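Long-range contacts in processed glycerol phosphate lipoteichoic acid synthase 2 (Bacillus subtilis, PDB 2W8D), which belongs to the sulfatase family of the alkaline phosphatase clan and binds a magnesium ion: residues A[68-73]-A[292-297]; A[34-39]-A[252-257]. One frame throughout, in Å; residues are numbered along the deposited sequence.

How the interactions relate
The two contacts lie in one mixed sheet, and their centres are about 10 Å apart. Strands 292-296 of interaction 1 and 251-257 of interaction 2 are neighbours in it and run antiparallel. Two probable hydrogen bonds join them, Phe293 N to Met255 O and His295 N to Ile253 O, each 2.8 Å. Packing adds to this where Leu292 CD1 meets Val254 CG1 at 3.9 Å. Interaction 2 is the one beside the metal site. The Ser38 side chain is about 6 Å from the magnesium ion, and both strands lead directly into three of its ligands, Glu40 after Leu39 and Asp258 and His259 after Gly257.

Interaction 1 (A[68-73]-A[292-297]); sequences ETFYFD and LFIHAA
Glu68 reaches across to His295 from the loop that leads into strand 70-76. From CB its chain runs to CG, which lies 3.9 Å from His295 NE2, near the plane of the ring and at its edge. Glu68 CD comes next, 3.6 Å from His295 NE2, and OE1 ends the path by accepting a hydrogen bond from His295 NE2 at 2.7 Å. The N-H points nearly straight at the oxygen (162°), and Glu68 OE1 lies close to the imidazole plane. The N-H meets OE1 on the anti side, well out of the carboxylate plane. The bond would fix the rotation of the imidazole and, probably, favour its protonation. The imidazole also stacks on Tyr248.

Phe70 and Ile294 form an antiparallel hydrogen-bonded pair. Phe70 N bonds to Ile294 O and Ile294 N to Phe70 O, both at 3.0 Å. The carbonyl Ile294 O also lies at the edge of the Phe70 ring, 3.3 Å from Phe70 CD2. One residue on, the Tyr71 and Phe293 rings form an offset stack, with planes 30° apart. Tyr71 CG is anti to the backbone N (chi1 173°), which brings Tyr71 CD1 over one face of the Phe293 ring, 3.4 Å from Phe293 CE1. With Phe70 and Ile294, the Phe72 ring shares the other side of the sheet. Its CE2 lies 3.7 Å from Ile294 CD1.

The buried pairing joins strand 70-76 to the mixed sheet of this sulfatase-family domain. Helix 58-65 packs on Thr69, Tyr71 and Phe293. Ile294 faces helix 313-320, and strand 251-257 lies along the far edge of 292-296.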
# COMPACT_ATOMS: atom_id res chain seq x y z
N GLU A 68 -5.78 -17.15 -10.31
CA GLU A 68 -6.37 -15.91 -10.86
C GLU A 68 -5.88 -14.61 -10.24
O GLU A 68 -5.93 -13.56 -10.88
CB GLU A 68 -7.91 -15.95 -10.84
CG GLU A 68 -8.58 -16.18 -9.48
CD GLU A 68 -10.11 -16.34 -9.60
OE1 GLU A 68 -10.80 -15.37 -10.00
OE2 GLU A 68 -10.64 -17.44 -9.29
N THR A 69 -5.42 -14.66 -8.99
CA THR A 69 -5.03 -13.45 -8.28
C THR A 69 -3.53 -13.20 -8.45
O THR A 69 -2.73 -14.12 -8.31
CB THR A 69 -5.41 -13.55 -6.81
OG1 THR A 69 -6.78 -13.95 -6.70
CG2 THR A 69 -5.21 -12.23 -6.08
N PHE A 70 -3.17 -11.96 -8.78
CA PHE A 70 -1.78 -11.54 -8.82
C PHE A 70 -1.35 -11.45 -7.39
O PHE A 70 -1.99 -10.75 -6.59
CB PHE A 70 -1.57 -10.14 -9.38
CG PHE A 70 -1.84 -9.98 -10.85
CD1 PHE A 70 -0.86 -10.22 -11.79
CD2 PHE A 70 -3.05 -9.45 -11.29
CE1 PHE A 70 -1.09 -10.02 -13.12
CE2 PHE A 70 -3.29 -9.23 -12.62
CZ PHE A 70 -2.32 -9.52 -13.54
N TYR A 71 -0.27 -12.14 -7.05
CA TYR A 71 0.34 -11.99 -5.74
C TYR A 71 1.83 -11.67 -5.96
O TYR A 71 2.47 -12.29 -6.80
CB TYR A 71 0.17 -13.26 -4.90
CG TYR A 71 0.94 -13.20 -3.60
CD1 TYR A 71 0.64 -12.22 -2.65
CD2 TYR A 71 1.98 -14.10 -3.32
CE1 TYR A 71 1.34 -12.15 -1.46
CE2 TYR A 71 2.71 -14.03 -2.12
CZ TYR A 71 2.38 -13.04 -1.20
OH TYR A 71 3.06 -12.92 -0.01
N PHE A 72 2.33 -10.68 -5.22
CA PHE A 72 3.70 -10.20 -5.31
C PHE A 72 4.40 -10.46 -3.97
O PHE A 72 4.06 -9.82 -2.96
CB PHE A 72 3.74 -8.69 -5.64
CG PHE A 72 2.89 -8.29 -6.84
CD1 PHE A 72 3.47 -8.09 -8.09
CD2 PHE A 72 1.52 -8.11 -6.71
CE1 PHE A 72 2.69 -7.73 -9.18
CE2 PHE A 72 0.74 -7.75 -7.81
CZ PHE A 72 1.34 -7.56 -9.04
N ASP A 73 5.38 -11.37 -3.98
CA ASP A 73 6.08 -11.82 -2.77
C ASP A 73 7.44 -11.10 -2.50
O ASP A 73 8.11 -11.34 -1.48
CB ASP A 73 6.25 -13.34 -2.80
CG ASP A 73 7.13 -13.81 -3.94
OD1 ASP A 73 7.12 -13.24 -5.04
OD2 ASP A 73 7.86 -14.78 -3.76
N LEU A 292 1.06 -7.88 -1.42
CA LEU A 292 0.30 -7.09 -2.35
C LEU A 292 -0.50 -8.09 -3.16
O LEU A 292 0.08 -9.02 -3.70
CB LEU A 292 1.20 -6.27 -3.27
CG LEU A 292 0.41 -5.62 -4.42
CD1 LEU A 292 -0.64 -4.54 -3.98
CD2 LEU A 292 1.35 -5.01 -5.47
N PHE A 293 -1.81 -7.91 -3.21
CA PHE A 293 -2.70 -8.78 -3.99
C PHE A 293 -3.47 -7.88 -4.96
O PHE A 293 -3.88 -6.78 -4.57
CB PHE A 293 -3.75 -9.46 -3.08
CG PHE A 293 -3.17 -10.42 -2.10
CD1 PHE A 293 -3.03 -11.75 -2.42
CD2 PHE A 293 -2.77 -9.99 -0.82
CE1 PHE A 293 -2.48 -12.67 -1.50
CE2 PHE A 293 -2.26 -10.90 0.09
CZ PHE A 293 -2.11 -12.25 -0.26
N ILE A 294 -3.61 -8.30 -6.21
CA ILE A 294 -4.46 -7.61 -7.16
C ILE A 294 -5.35 -8.66 -7.86
O ILE A 294 -4.84 -9.53 -8.57
CB ILE A 294 -3.66 -6.86 -8.27
CG1 ILE A 294 -2.77 -5.77 -7.72
CG2 ILE A 294 -4.60 -6.26 -9.28
CD1 ILE A 294 -1.85 -5.21 -8.76
N HIS A 295 -6.65 -8.57 -7.63
CA HIS A 295 -7.58 -9.37 -8.39
C HIS A 295 -8.34 -8.43 -9.30
O HIS A 295 -9.12 -7.61 -8.85
CB HIS A 295 -8.52 -10.18 -7.51
CG HIS A 295 -9.41 -11.11 -8.28
ND1 HIS A 295 -10.62 -10.71 -8.81
CD2 HIS A 295 -9.24 -12.40 -8.66
CE1 HIS A 295 -11.16 -11.72 -9.48
NE2 HIS A 295 -10.35 -12.75 -9.40
N ALA A 296 -8.00 -8.49 -10.58
CA ALA A 296 -8.60 -7.70 -11.61
C ALA A 296 -9.48 -8.69 -12.32
O ALA A 296 -9.01 -9.70 -12.88
CB ALA A 296 -7.56 -7.17 -12.53
N ALA A 297 -10.78 -8.43 -12.29
CA ALA A 297 -11.76 -9.36 -12.86
C ALA A 297 -11.72 -9.28 -14.37
O ALA A 297 -11.67 -8.17 -14.94
CB ALA A 297 -13.15 -9.03 -12.36

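Interaction 2 (A[34-39]-A[252-257]); sequences VIYVSL and IIVMYG
Tyr36 and Tyr256 bring the flat groups to this contact. Val254 CB lies over one face of the Tyr36 ring, 4.2 Å from its centroid, as a CH-pi contact. At the edge of that ring, Tyr256 CE2 comes within 3.8 Å of Tyr36 CD2, and the two side chains cross at about a right angle. Ser38 CA sits over one face of the Tyr256 ring, 4.0 Å from the centroid. Tyr256 CG lies between its backbone N and carbonyl carbon (chi1 63°). This turns the ring across the neighbouring strand and beneath Ser38. One water bridges the two hydroxyls, 2.8 Å from Ser38 OG and 2.9 Å from Tyr256 OH.

On the other side of the sheet the side chains are apolar. Val37 CB lies 3.6 Å from CG of selenomethionine Met255, and the two side chains lie side by side. Leu39 CD1 packs on Met255 CB at 4.0 Å.

The strands run parallel and are joined by five backbone hydrogen bonds. Ile35 N, Val37 N and Leu39 N donate to Ile252 O, Val254 O and Tyr256 O. Val254 N and Tyr256 N return bonds to Ile35 O and Val37 O. The Leu39 N to Tyr256 O bond is 2.7 Å long. Helix 219-244 covers the Val37 and Met255 side, while helix 313-320 covers Tyr36 and Val254.

The chemistry is thus mainly apolar, with one water-mediated link between side chains, near the magnesium site. Both strands end at that site, and the ladder between them would hold the metal ligands that follow, Glu40 and Asp258, close together.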
# COMPACT_ATOMS: atom_id res chain seq x y z
N VAL A 34 -12.39 0.20 -8.70
CA VAL A 34 -11.20 -0.11 -7.97
C VAL A 34 -11.62 -0.10 -6.50
O VAL A 34 -12.32 0.81 -6.06
CB VAL A 34 -10.07 0.96 -8.20
CG1 VAL A 34 -8.81 0.68 -7.32
CG2 VAL A 34 -9.72 1.10 -9.69
N ILE A 35 -11.17 -1.12 -5.76
CA ILE A 35 -11.37 -1.21 -4.33
C ILE A 35 -9.97 -1.46 -3.70
O ILE A 35 -9.38 -2.52 -3.87
CB ILE A 35 -12.34 -2.38 -3.97
CG1 ILE A 35 -13.76 -2.13 -4.53
CG2 ILE A 35 -12.39 -2.62 -2.47
CD1 ILE A 35 -14.70 -3.36 -4.47
N TYR A 36 -9.43 -0.47 -3.00
CA TYR A 36 -8.18 -0.69 -2.31
C TYR A 36 -8.51 -1.13 -0.90
O TYR A 36 -9.47 -0.61 -0.30
CB TYR A 36 -7.34 0.61 -2.23
CG TYR A 36 -6.41 0.88 -3.37
CD1 TYR A 36 -6.85 1.55 -4.51
CD2 TYR A 36 -5.06 0.55 -3.27
CE1 TYR A 36 -5.96 1.86 -5.55
CE2 TYR A 36 -4.17 0.85 -4.31
CZ TYR A 36 -4.64 1.50 -5.45
OH TYR A 36 -3.76 1.79 -6.47
N VAL A 37 -7.72 -2.04 -0.36
CA VAL A 37 -7.76 -2.40 1.06
C VAL A 37 -6.37 -2.33 1.68
O VAL A 37 -5.46 -3.01 1.24
CB VAL A 37 -8.27 -3.84 1.30
CG1 VAL A 37 -8.37 -4.08 2.80
CG2 VAL A 37 -9.64 -4.05 0.58
N SER A 38 -6.23 -1.47 2.68
CA SER A 38 -5.01 -1.36 3.44
C SER A 38 -5.08 -2.33 4.61
O SER A 38 -5.89 -2.15 5.52
CB SER A 38 -4.85 0.08 3.95
OG SER A 38 -3.88 0.18 4.98
N LEU A 39 -4.22 -3.35 4.58
CA LEU A 39 -4.12 -4.43 5.59
C LEU A 39 -3.15 -4.03 6.67
O LEU A 39 -1.92 -4.19 6.50
CB LEU A 39 -3.61 -5.69 4.91
CG LEU A 39 -4.44 -6.18 3.73
CD1 LEU A 39 -3.79 -7.34 3.03
CD2 LEU A 39 -5.84 -6.58 4.18
N ILE A 252 -11.51 -4.18 -9.65
CA ILE A 252 -10.14 -4.52 -9.39
C ILE A 252 -9.98 -4.31 -7.89
O ILE A 252 -10.09 -3.19 -7.38
CB ILE A 252 -9.18 -3.58 -10.12
CG1 ILE A 252 -9.39 -3.65 -11.63
CG2 ILE A 252 -7.71 -3.90 -9.78
CD1 ILE A 252 -8.58 -2.57 -12.34
N ILE A 253 -9.72 -5.41 -7.19
CA ILE A 253 -9.46 -5.33 -5.75
C ILE A 253 -7.96 -5.40 -5.58
O ILE A 253 -7.32 -6.29 -6.11
CB ILE A 253 -10.17 -6.48 -5.01
CG1 ILE A 253 -11.70 -6.39 -5.28
CG2 ILE A 253 -9.77 -6.49 -3.52
CD1 ILE A 253 -12.50 -7.60 -4.96
N VAL A 254 -7.42 -4.43 -4.85
CA VAL A 254 -5.99 -4.30 -4.63
C VAL A 254 -5.78 -4.21 -3.13
O VAL A 254 -6.26 -3.26 -2.49
CB VAL A 254 -5.50 -2.91 -5.15
CG1 VAL A 254 -3.99 -2.73 -4.92
CG2 VAL A 254 -5.91 -2.67 -6.59
N MSE A 255 -5.03 -5.15 -2.56
CA MSE A 255 -4.79 -5.17 -1.12
C MSE A 255 -3.34 -5.19 -0.78
O MSE A 255 -2.55 -5.95 -1.38
CB MSE A 255 -5.47 -6.36 -0.46
CG MSE A 255 -6.94 -6.41 -0.81
SE MSE A 255 -7.81 -7.79 0.21
CE MSE A 255 -6.94 -9.39 -0.58
N TYR A 256 -2.99 -4.40 0.23
CA TYR A 256 -1.60 -4.29 0.62
C TYR A 256 -1.40 -4.14 2.12
O TYR A 256 -2.14 -3.40 2.79
CB TYR A 256 -0.98 -3.07 -0.09
CG TYR A 256 -1.60 -1.77 0.31
CD1 TYR A 256 -1.00 -0.97 1.27
CD2 TYR A 256 -2.77 -1.30 -0.30
CE1 TYR A 256 -1.57 0.24 1.68
CE2 TYR A 256 -3.36 -0.09 0.11
CZ TYR A 256 -2.74 0.69 1.08
OH TYR A 256 -3.24 1.93 1.48
N GLY A 257 -0.36 -4.79 2.64
CA GLY A 257 0.07 -4.48 4.00
C GLY A 257 0.64 -3.07 3.97
O GLY A 257 1.36 -2.73 3.03
O HOH W 1 -2.42 2.40 4.18